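PDB 2QG7: ethanolamine kinase Pv091845 from Plasmodium vivax, which probably phosphorylates ethanolamine, the first step in making phosphatidylethanolamine from ethanolamine, as a member of the choline/ethanolamine kinase family. Local coordinates for residues R65-K68 with A69-L72; Y88-C91 with K92-L96; L246-E249 with E250-K253. One frame throughout, in Å; residues are numbered along the deposited sequence.

Overall arrangement
All three contacts are single-helix contacts, and they follow one another along the chain without overlapping. Contact 1 lies on helix 65-75 and contact 2 on the next helix, 84-98; their centres are about 10 Å apart, and the two helices pack together through Ala69 and Arg65 on one side and Tyr93 and Leu96 on the other. Helix 84-98 in turn lies against strands 112-116 and 136-141 of the five-stranded antiparallel sheet, so helix 84-98 lies between helix 65-75 and that sheet. Contact 3, at the end of helix 236-251, is remote, its centre about 41 Å from that of contact 1 and about 39 Å from that of contact 2, and it reaches the second subunit through Arg251.

Contact 1 (R65-K68 with A69-L72); sequences RSEK and AKEL
Residues 65-68 and 69-72 are consecutive turns of one alpha-helix, joined by four i to i+4 backbone hydrogen bonds, from Ala69 N to Arg65 O, Lys70 N to Ser66 O, Leu72 N to Lys68 O and, more weakly, Glu71 N to Glu67 O. This is the start of helix 65-75, a surface helix whose charged side is set with Glu67, Lys68, Lys70 and Glu71. Glu71 starts out over the preceding turn and then runs extended: with chi1 at 51° its CG sits between the backbone N and the carbonyl carbon, and that same CG rests 3.3 Å from Glu67 O. Its carboxylate stands nearly perpendicular to that of Glu67, the planes 86° apart, and its OE1 lies 3.7 Å from Glu67 CG. The two acids would probably repel each other, but each also has a lysine nearby. Lys70 runs past Glu67, its CD 4.0 Å from Glu67 OE1, and its NZ stays beyond salt-bridge distance. Lys68 likewise stops short of a direct ion pair with Glu71, and a water spans the gap, donating a hydrogen bond to Glu71 OE1 and accepting a weak one from Lys68 NZ. Lys68 NZ also has a long, weak ion pair with Glu63. The helix's inner face is at Ala69, buried against Tyr93 and Leu96 of helix 84-98, while Leu72 packs on Ile59. Leu72 also presses on the backbone of the turn before, its CG 3.0 Å and its CD1 3.5 Å from Lys68 O.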
# COMPACT_ATOMS: atom_id res chain seq x y z
N ARG D 65 -3.26 39.79 -31.83
CA ARG D 65 -3.68 38.68 -30.98
C ARG D 65 -3.14 37.32 -31.46
O ARG D 65 -2.74 36.50 -30.62
CB ARG D 65 -5.20 38.65 -30.82
CG ARG D 65 -5.65 37.65 -29.76
CD ARG D 65 -7.16 37.52 -29.64
NE ARG D 65 -7.81 37.12 -30.91
CZ ARG D 65 -8.99 36.46 -30.94
NH1 ARG D 65 -9.65 36.10 -29.75
NH2 ARG D 65 -9.50 36.15 -32.16
N SER D 66 -3.12 37.10 -32.78
CA SER D 66 -2.66 35.84 -33.38
C SER D 66 -1.15 35.70 -33.36
O SER D 66 -0.64 34.62 -33.13
CB SER D 66 -3.15 35.72 -34.83
OG SER D 66 -4.56 35.75 -34.90
N GLU D 67 -0.45 36.80 -33.63
CA GLU D 67 1.00 36.84 -33.52
C GLU D 67 1.46 36.66 -32.07
O GLU D 67 2.48 36.00 -31.81
CB GLU D 67 1.52 38.16 -34.07
CG GLU D 67 3.00 38.42 -33.86
CD GLU D 67 3.85 37.72 -34.89
OE1 GLU D 67 3.94 36.46 -34.86
OE2 GLU D 67 4.42 38.44 -35.73
N LYS D 68 0.71 37.24 -31.13
CA LYS D 68 1.01 37.14 -29.69
C LYS D 68 0.66 35.81 -29.06
O LYS D 68 1.36 35.35 -28.16
CB LYS D 68 0.36 38.28 -28.88
CG LYS D 68 1.04 39.63 -29.01
CD LYS D 68 2.42 39.63 -28.39
CE LYS D 68 3.22 40.85 -28.83
NZ LYS D 68 4.36 41.06 -27.82
N ALA D 69 -0.44 35.20 -29.52
CA ALA D 69 -0.86 33.88 -29.05
C ALA D 69 0.14 32.84 -29.53
O ALA D 69 0.46 31.88 -28.81
CB ALA D 69 -2.23 33.55 -29.54
N LYS D 70 0.64 33.05 -30.75
CA LYS D 70 1.69 32.24 -31.34
C LYS D 70 2.94 32.19 -30.47
O LYS D 70 3.34 31.09 -30.06
CB LYS D 70 2.02 32.72 -32.76
CG LYS D 70 2.99 31.83 -33.53
CD LYS D 70 3.41 32.48 -34.84
CE LYS D 70 2.34 32.30 -35.95
NZ LYS D 70 2.68 32.96 -37.27
N GLU D 71 3.54 33.34 -30.16
CA GLU D 71 4.76 33.39 -29.32
C GLU D 71 4.57 33.07 -27.82
O GLU D 71 5.53 32.66 -27.14
CB GLU D 71 5.58 34.68 -29.53
CG GLU D 71 4.78 35.98 -29.41
CD GLU D 71 5.56 37.21 -29.84
OE1 GLU D 71 5.15 37.83 -30.87
OE2 GLU D 71 6.58 37.58 -29.17
N LEU D 72 3.35 33.23 -27.32
CA LEU D 72 3.03 32.83 -25.93
C LEU D 72 2.91 31.32 -25.78
O LEU D 72 3.23 30.77 -24.73
CB LEU D 72 1.76 33.53 -25.39
CG LEU D 72 1.78 35.07 -25.18
CD1 LEU D 72 0.38 35.62 -24.85
CD2 LEU D 72 2.84 35.50 -24.16
O HOH W 1 6.06 40.22 -30.28

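Contact 2 (Y88-C91 with K92-L96); sequences YIYC and KYVML
Tyr90 O is gripped by two backbone N-H groups of the next turn: Val94 N at 3.0 Å makes the sounder bond, and Tyr93 N adds a weak one at a bent 123°. Tyr93 N is itself shared, since it also bonds to Ile89 O one turn back. Lys92 N to Tyr88 O and Met95 N to Cys91 O continue the alpha-helical pattern of helix 84-98, which widens into a pi-type turn at 94-96. Ile89 O has a second neighbour, the Tyr93 ring, and lies 3.4 Å above the ring plane over its centre. A chi1 of -57° sets Tyr93 CG beside its own backbone N and lays the ring back along the preceding turn, where Ile89 points the same way alongside it. The methyl Ile89 CG2 packs at the phenol end of the ring, 3.6 Å from Tyr93 CZ and 3.5 Å from Tyr93 OH. That hydroxyl is hydrogen-bonded to Leu57 O, which anchors the far end of the ring. Tyr90 leaves the helix in another direction and crosses Val94 at a slant, with Val94 CG2 4.1 Å from Tyr90 CD2. Val94 CG2 also touches Tyr90 O at 3.4 Å. Tyr90 is buried, and its OH is hydrogen-bonded to Leu73 O and Asn176 OD1, while its ring meets Phe81. Helix 84-98 is thus sandwiched: Tyr93, Val94 and Leu96 pack on helix 65-75, whereas Tyr88, Cys91 and Lys92 lie on strand 112-116 and Cys91, Val94 and Met95 reach Ile138 of strand 136-141.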
# COMPACT_ATOMS: atom_id res chain seq x y z
N TYR D 88 -7.51 27.51 -19.45
CA TYR D 88 -8.49 27.84 -20.47
C TYR D 88 -8.05 28.95 -21.40
O TYR D 88 -8.41 28.94 -22.58
CB TYR D 88 -9.85 28.18 -19.85
CG TYR D 88 -10.49 27.09 -19.03
CD1 TYR D 88 -11.43 27.38 -18.05
CD2 TYR D 88 -10.17 25.74 -19.24
CE1 TYR D 88 -12.04 26.35 -17.29
CE2 TYR D 88 -10.77 24.71 -18.48
CZ TYR D 88 -11.69 25.03 -17.51
OH TYR D 88 -12.26 24.02 -16.77
N ILE D 89 -7.30 29.93 -20.88
CA ILE D 89 -6.73 30.99 -21.73
C ILE D 89 -5.65 30.38 -22.65
O ILE D 89 -5.60 30.70 -23.85
CB ILE D 89 -6.11 32.13 -20.88
CG1 ILE D 89 -7.19 32.86 -20.07
CG2 ILE D 89 -5.33 33.12 -21.75
CD1 ILE D 89 -6.65 33.62 -18.85
N TYR D 90 -4.81 29.50 -22.09
CA TYR D 90 -3.81 28.77 -22.86
C TYR D 90 -4.49 27.95 -23.96
O TYR D 90 -4.03 27.90 -25.10
CB TYR D 90 -2.92 27.87 -21.97
CG TYR D 90 -1.64 27.40 -22.68
CD1 TYR D 90 -0.54 28.26 -22.83
CD2 TYR D 90 -1.56 26.11 -23.25
CE1 TYR D 90 0.61 27.85 -23.50
CE2 TYR D 90 -0.41 25.70 -23.91
CZ TYR D 90 0.68 26.57 -24.03
OH TYR D 90 1.82 26.16 -24.69
N CYS D 91 -5.63 27.36 -23.59
CA CYS D 91 -6.48 26.60 -24.50
C CYS D 91 -7.11 27.41 -25.61
O CYS D 91 -7.28 26.91 -26.72
CB CYS D 91 -7.55 25.85 -23.72
SG CYS D 91 -6.83 24.45 -22.87
N LYS D 92 -7.48 28.66 -25.32
CA LYS D 92 -7.99 29.58 -26.34
C LYS D 92 -6.95 29.85 -27.40
O LYS D 92 -7.29 30.04 -28.56
CB LYS D 92 -8.37 30.93 -25.72
CG LYS D 92 -9.75 31.00 -25.11
CD LYS D 92 -9.92 32.31 -24.34
CE LYS D 92 -10.24 33.46 -25.28
NZ LYS D 92 -10.56 34.70 -24.50
N TYR D 93 -5.68 29.93 -27.00
CA TYR D 93 -4.56 30.19 -27.91
C TYR D 93 -4.18 28.95 -28.73
O TYR D 93 -3.74 29.07 -29.88
CB TYR D 93 -3.32 30.68 -27.16
CG TYR D 93 -3.51 31.93 -26.33
CD1 TYR D 93 -4.48 32.88 -26.67
CD2 TYR D 93 -2.69 32.18 -25.23
CE1 TYR D 93 -4.66 34.04 -25.90
CE2 TYR D 93 -2.86 33.33 -24.45
CZ TYR D 93 -3.85 34.25 -24.80
OH TYR D 93 -4.00 35.40 -24.05
N VAL D 94 -4.34 27.77 -28.11
CA VAL D 94 -4.17 26.50 -28.82
C VAL D 94 -5.15 26.47 -29.98
O VAL D 94 -4.75 26.21 -31.12
CB VAL D 94 -4.34 25.26 -27.87
CG1 VAL D 94 -4.41 23.96 -28.67
CG2 VAL D 94 -3.16 25.17 -26.86
N MET D 95 -6.40 26.81 -29.70
CA MET D 95 -7.44 26.84 -30.72
C MET D 95 -7.27 27.97 -31.75
O MET D 95 -7.73 27.87 -32.90
CB MET D 95 -8.84 26.93 -30.07
CG MET D 95 -9.28 25.66 -29.28
SD MET D 95 -9.00 24.04 -30.08
CE MET D 95 -10.00 24.13 -31.63
N LEU D 96 -6.64 29.06 -31.33
CA LEU D 96 -6.49 30.20 -32.21
C LEU D 96 -5.35 30.00 -33.22
O LEU D 96 -5.49 30.38 -34.39
CB LEU D 96 -6.28 31.49 -31.38
CG LEU D 96 -6.04 32.86 -32.05
CD1 LEU D 96 -7.26 33.36 -32.86
CD2 LEU D 96 -5.63 33.86 -31.00

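Contact 3 (L246-E249 with E250-K253); sequences LLNE and ERKK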
# COMPACT_ATOMS: atom_id res chain seq x y z
N LEU D 246 17.93 3.54 -16.22
CA LEU D 246 17.72 4.90 -15.77
C LEU D 246 17.63 5.00 -14.23
O LEU D 246 18.06 6.00 -13.62
CB LEU D 246 16.47 5.47 -16.41
CG LEU D 246 16.51 5.88 -17.90
CD1 LEU D 246 15.10 6.05 -18.47
CD2 LEU D 246 17.31 7.18 -18.10
N LEU D 247 17.11 3.95 -13.61
CA LEU D 247 17.00 3.90 -12.17
C LEU D 247 18.30 3.51 -11.53
O LEU D 247 18.63 4.01 -10.46
CB LEU D 247 15.88 2.97 -11.72
CG LEU D 247 14.46 3.50 -11.82
CD1 LEU D 247 13.47 2.42 -11.45
CD2 LEU D 247 14.26 4.73 -10.95
N ASN D 248 19.04 2.60 -12.16
CA ASN D 248 20.33 2.14 -11.61
C ASN D 248 21.41 3.23 -11.66
O ASN D 248 22.23 3.34 -10.76
CB ASN D 248 20.81 0.90 -12.34
CG ASN D 248 21.94 0.18 -11.61
OD1 ASN D 248 22.94 -0.19 -12.22
ND2 ASN D 248 21.76 -0.05 -10.33
N GLU D 249 21.40 4.04 -12.71
CA GLU D 249 22.33 5.15 -12.82
C GLU D 249 21.92 6.29 -11.88
O GLU D 249 22.74 7.12 -11.51
CB GLU D 249 22.45 5.63 -14.29
CG GLU D 249 23.24 4.67 -15.20
CD GLU D 249 22.88 4.82 -16.71
OE1 GLU D 249 22.99 5.96 -17.24
OE2 GLU D 249 22.50 3.78 -17.38
N GLU D 250 20.65 6.31 -11.49
CA GLU D 250 20.20 7.25 -10.46
C GLU D 250 20.55 6.74 -9.03
O GLU D 250 20.93 7.52 -8.15
CB GLU D 250 18.70 7.54 -10.62
CG GLU D 250 18.15 8.58 -9.68
CD GLU D 250 18.53 10.01 -10.06
OE1 GLU D 250 18.97 10.22 -11.21
OE2 GLU D 250 18.35 10.94 -9.24
N ARG D 251 20.42 5.42 -8.83
CA ARG D 251 20.74 4.76 -7.57
C ARG D 251 22.21 4.95 -7.22
O ARG D 251 22.59 4.91 -6.06
CB ARG D 251 20.45 3.27 -7.70
CG ARG D 251 20.31 2.54 -6.41
CD ARG D 251 20.68 1.06 -6.49
NE ARG D 251 20.70 0.54 -5.12
CZ ARG D 251 21.27 -0.60 -4.69
NH1 ARG D 251 21.90 -1.43 -5.53
NH2 ARG D 251 21.19 -0.90 -3.39
N LYS D 252 23.04 5.12 -8.25
CA LYS D 252 24.48 5.23 -8.10
C LYS D 252 24.94 6.54 -7.46
O LYS D 252 25.94 6.57 -6.76
CB LYS D 252 25.17 5.05 -9.46
CG LYS D 252 25.34 3.59 -9.89
CD LYS D 252 26.25 3.51 -11.12
CE LYS D 252 26.58 2.08 -11.52
NZ LYS D 252 25.41 1.37 -12.14
N LYS D 253 24.21 7.63 -7.72
CA LYS D 253 24.50 8.94 -7.14
C LYS D 253 24.38 8.90 -5.63
O LYS D 253 23.44 8.30 -5.06
CB LYS D 253 23.54 9.99 -7.69
CG LYS D 253 23.71 10.19 -9.19
CD LYS D 253 22.66 11.10 -9.76
CE LYS D 253 22.79 11.12 -11.27
NZ LYS D 253 21.63 11.86 -11.90
O HOH W 2 23.36 0.07 -7.81
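Segments 246-249 and 250-253 form the last part of helix 236-251 and the residues leaving it, and the backbone bonds weaken unevenly: Arg251 N to Leu247 O, at 2.8 Å, is a sound alpha-helical bond, but Glu250 N divides weakly between Leu246 O and Leu247 O, and Lys252 N to Asn248 O is weak too. Buried Asn248 meets both Arg251 and Lys252. A chi1 of -166° sets its CG anti to the backbone N and beside the carbonyl carbon, and the amide ends next to the following turn, where Asn248 OD1 lies 2.9 Å from Lys252 NZ. Lys252 runs past the Asn248 carbonyl, its CG 3.2 Å from Asn248 O, and bends only at its last torsion (chi4 72°), which carries NZ to the amide. On the amide's other branch, a water accepts weak bonds from Asn248 ND2 and Arg251 NH1. Arg251 extends farther to the dimer interface, where its NH2 forms a salt bridge with Asp268 of the second subunit and also hydrogen-bonds to Lys265 O of its own chain. Leu247 packs on helix 413-430. At the exit from the helix, Lys253 NZ forms a salt bridge with Glu250 OE1 at 3.2 Å, the ammonium coming from above the carboxylate plane.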